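Local coordinates for protein putative branched-chain amino acid ABC transporter (Rhodospirillum rubrum ATCC 11170, PDB 3HUT) that probably binds branched-chain amino acids or related ligands outside the cytoplasmic membrane and delivers them to an ABC transporter, at residues S141-G146 with V170-E175. Numbering follows the deposited sequence.
Sequences SVAVIG and VVVNEE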
ATOM      1  N   SER A 141     -17.404   4.615 -21.541  1.00 12.04           N
ATOM      2  CA  SER A 141     -17.457   3.191 -21.868  1.00 14.10           C
ATOM      3  C   SER A 141     -16.036   2.650 -21.811  1.00 14.02           C
ATOM      4  O   SER A 141     -15.124   3.211 -22.418  1.00 16.30           O
ATOM      5  CB  SER A 141     -18.032   2.956 -23.267  1.00 13.88           C
ATOM      6  OG  SER A 141     -17.065   3.237 -24.260  1.00 19.26           O
ATOM      7  N   VAL A 142     -15.844   1.558 -21.083  1.00 14.00           N
ATOM      8  CA  VAL A 142     -14.514   0.991 -20.950  1.00 12.86           C
ATOM      9  C   VAL A 142     -14.515  -0.532 -20.997  1.00 13.28           C
ATOM     10  O   VAL A 142     -15.551  -1.183 -20.833  1.00 11.94           O
ATOM     11  CB  VAL A 142     -13.877   1.443 -19.610  1.00 13.82           C
ATOM     12  CG1 VAL A 142     -14.652   0.834 -18.446  1.00 11.70           C
ATOM     13  CG2 VAL A 142     -12.401   1.052 -19.552  1.00 14.45           C
ATOM     14  N   ALA A 143     -13.334  -1.087 -21.232  1.00 12.33           N
ATOM     15  CA  ALA A 143     -13.148  -2.524 -21.258  1.00 10.77           C
ATOM     16  C   ALA A 143     -12.344  -2.809 -19.997  1.00 11.42           C
ATOM     17  O   ALA A 143     -11.370  -2.110 -19.709  1.00  9.90           O
ATOM     18  CB  ALA A 143     -12.352  -2.937 -22.497  1.00 10.25           C
ATOM     19  N   VAL A 144     -12.761  -3.806 -19.227  1.00 10.46           N
ATOM     20  CA  VAL A 144     -12.032  -4.146 -18.017  1.00 11.04           C
ATOM     21  C   VAL A 144     -11.421  -5.529 -18.175  1.00 12.57           C
ATOM     22  O   VAL A 144     -12.121  -6.497 -18.473  1.00 13.97           O
ATOM     23  CB  VAL A 144     -12.942  -4.163 -16.778  1.00 11.84           C
ATOM     24  CG1 VAL A 144     -12.130  -4.591 -15.554  1.00 12.00           C
ATOM     25  CG2 VAL A 144     -13.566  -2.783 -16.558  1.00  9.58           C
ATOM     26  N   ILE A 145     -10.111  -5.612 -17.996  1.00 11.99           N
ATOM     27  CA  ILE A 145      -9.408  -6.881 -18.089  1.00 12.45           C
ATOM     28  C   ILE A 145      -8.735  -7.069 -16.739  1.00 12.85           C
ATOM     29  O   ILE A 145      -7.931  -6.235 -16.325  1.00 13.49           O
ATOM     30  CB  ILE A 145      -8.332  -6.856 -19.187  1.00 13.14           C
ATOM     31  CG1 ILE A 145      -8.950  -6.425 -20.515  1.00 13.35           C
ATOM     32  CG2 ILE A 145      -7.707  -8.239 -19.329  1.00 12.68           C
ATOM     33  CD1 ILE A 145      -7.957  -6.380 -21.651  1.00 18.73           C
ATOM     34  N   GLY A 146      -9.070  -8.152 -16.048  1.00 12.58           N
ATOM     35  CA  GLY A 146      -8.484  -8.380 -14.742  1.00 13.42           C
ATOM     36  C   GLY A 146      -8.078  -9.811 -14.440  1.00 13.97           C
ATOM     37  O   GLY A 146      -8.719 -10.765 -14.884  1.00 15.70           O
ATOM     38  N   VAL A 170     -19.486  -0.709 -18.749  1.00 14.45           N
ATOM     39  CA  VAL A 170     -18.402  -1.664 -18.930  1.00 14.70           C
ATOM     40  C   VAL A 170     -18.875  -2.581 -20.053  1.00 14.40           C
ATOM     41  O   VAL A 170     -19.573  -3.564 -19.808  1.00 15.24           O
ATOM     42  CB  VAL A 170     -18.167  -2.499 -17.655  1.00 14.80           C
ATOM     43  CG1 VAL A 170     -17.005  -3.457 -17.873  1.00 13.45           C
ATOM     44  CG2 VAL A 170     -17.888  -1.578 -16.475  1.00 15.53           C
ATOM     45  N   VAL A 171     -18.499  -2.247 -21.282  1.00 13.38           N
ATOM     46  CA  VAL A 171     -18.918  -3.011 -22.452  1.00 14.92           C
ATOM     47  C   VAL A 171     -18.140  -4.304 -22.695  1.00 15.71           C
ATOM     48  O   VAL A 171     -18.560  -5.151 -23.483  1.00 13.14           O
ATOM     49  CB  VAL A 171     -18.858  -2.128 -23.711  1.00 13.98           C
ATOM     50  CG1 VAL A 171     -19.794  -0.947 -23.543  1.00 13.68           C
ATOM     51  CG2 VAL A 171     -17.433  -1.646 -23.947  1.00 13.61           C
ATOM     52  N   VAL A 172     -17.004  -4.441 -22.020  1.00 15.48           N
ATOM     53  CA  VAL A 172     -16.175  -5.638 -22.118  1.00 16.56           C
ATOM     54  C   VAL A 172     -15.620  -5.910 -20.729  1.00 16.79           C
ATOM     55  O   VAL A 172     -15.080  -5.012 -20.083  1.00 16.43           O
ATOM     56  CB  VAL A 172     -14.996  -5.459 -23.110  1.00 17.33           C
ATOM     57  CG1 VAL A 172     -13.906  -6.487 -22.829  1.00 17.50           C
ATOM     58  CG2 VAL A 172     -15.487  -5.632 -24.536  1.00 18.58           C
ATOM     59  N   ASN A 173     -15.779  -7.145 -20.266  1.00 17.62           N
ATOM     60  CA  ASN A 173     -15.284  -7.540 -18.957  1.00 19.04           C
ATOM     61  C   ASN A 173     -14.691  -8.939 -19.066  1.00 20.51           C
ATOM     62  O   ASN A 173     -15.418  -9.928 -19.186  1.00 19.76           O
ATOM     63  CB  ASN A 173     -16.418  -7.530 -17.927  1.00 20.33           C
ATOM     64  CG  ASN A 173     -15.917  -7.749 -16.514  1.00 20.01           C
ATOM     65  OD1 ASN A 173     -15.056  -7.010 -16.029  1.00 19.58           O
ATOM     66  ND2 ASN A 173     -16.449  -8.764 -15.845  1.00 19.92           N
ATOM     67  N   GLU A 174     -13.368  -9.019 -19.027  1.00 20.68           N
ATOM     68  CA  GLU A 174     -12.689 -10.299 -19.151  1.00 23.46           C
ATOM     69  C   GLU A 174     -11.832 -10.645 -17.935  1.00 22.50           C
ATOM     70  O   GLU A 174     -11.037  -9.825 -17.477  1.00 23.11           O
ATOM     71  CB  GLU A 174     -11.809 -10.290 -20.407  1.00 27.09           C
ATOM     72  CG  GLU A 174     -11.150 -11.625 -20.720  1.00 32.39           C
ATOM     73  CD  GLU A 174     -12.144 -12.670 -21.187  1.00 35.60           C
ATOM     74  OE1 GLU A 174     -13.140 -12.915 -20.472  1.00 38.91           O
ATOM     75  OE2 GLU A 174     -11.927 -13.249 -22.270  1.00 39.11           O
ATOM     76  N   GLU A 175     -12.008 -11.857 -17.414  1.00 22.18           N
ATOM     77  CA  GLU A 175     -11.224 -12.323 -16.276  1.00 22.35           C
ATOM     78  C   GLU A 175     -10.228 -13.345 -16.818  1.00 22.78           C
ATOM     79  O   GLU A 175     -10.616 -14.291 -17.504  1.00 24.89           O
ATOM     80  CB  GLU A 175     -12.120 -12.985 -15.220  1.00 23.89           C
ATOM     81  CG  GLU A 175     -13.274 -12.125 -14.730  1.00 26.68           C
ATOM     82  CD  GLU A 175     -13.943 -12.686 -13.480  1.00 28.74           C
ATOM     83  OE1 GLU A 175     -14.116 -13.921 -13.391  1.00 31.07           O
ATOM     84  OE2 GLU A 175     -14.308 -11.889 -12.590  1.00 27.92           O
TER
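Val144 and Val170 cross at a slant on one face of a parallel strand pair, with Val144 CG2 3.7 Å from Val170 CG1. Val144 has the largest area buried here. Its CG1 lies anti to the backbone N (chi1 177°), which puts CG2 beside that N and turns it toward Val170, which pairs across the strands with Val142. On its other flank comes the amide of Asn173, which points the same way. Asn173 OD1 lies 3.6 Å from Val144 CB, a van der Waals contact. The same oxygen accepts a weak hydrogen bond from Arg160.

The backbone N and O of Val144 both bond to strand 170-175, one to Val172 and one to Glu174. Its N donates to Val172 O at 2.8 Å, tilted 31° from the carbonyl plane. Its O accepts from Glu174 N at 2.9 Å, nearly in line with the C=O bond. Glu174 in turn uses its O to accept from Gly146 N at 3.0 Å. Glu174 has the second largest area buried by the contact; its backbone makes both bonds, while the end of its side chain leads away.

The regular pattern breaks near the start. A beta bulge shifts the register by one residue between Val142 and Ala143, and Val171 is the extra residue. Its N makes only a weak bond to Val142 O, at 3.2 Å and 128°. Beyond the bulge, Ala143 CB packs on Val172 CB at 3.7 Å, on the face opposite Val144.

The two strands and helix 150-165 form a right-handed beta-alpha-beta crossover of the periplasmic binding protein fold. Phe159 of that helix covers Val142 and Val144. Helix 184-193 packs against Ile145 and Val172 on the other face. Strand 197-201 pairs with the far edge of strand 141-147, which is therefore the inner strand of the three.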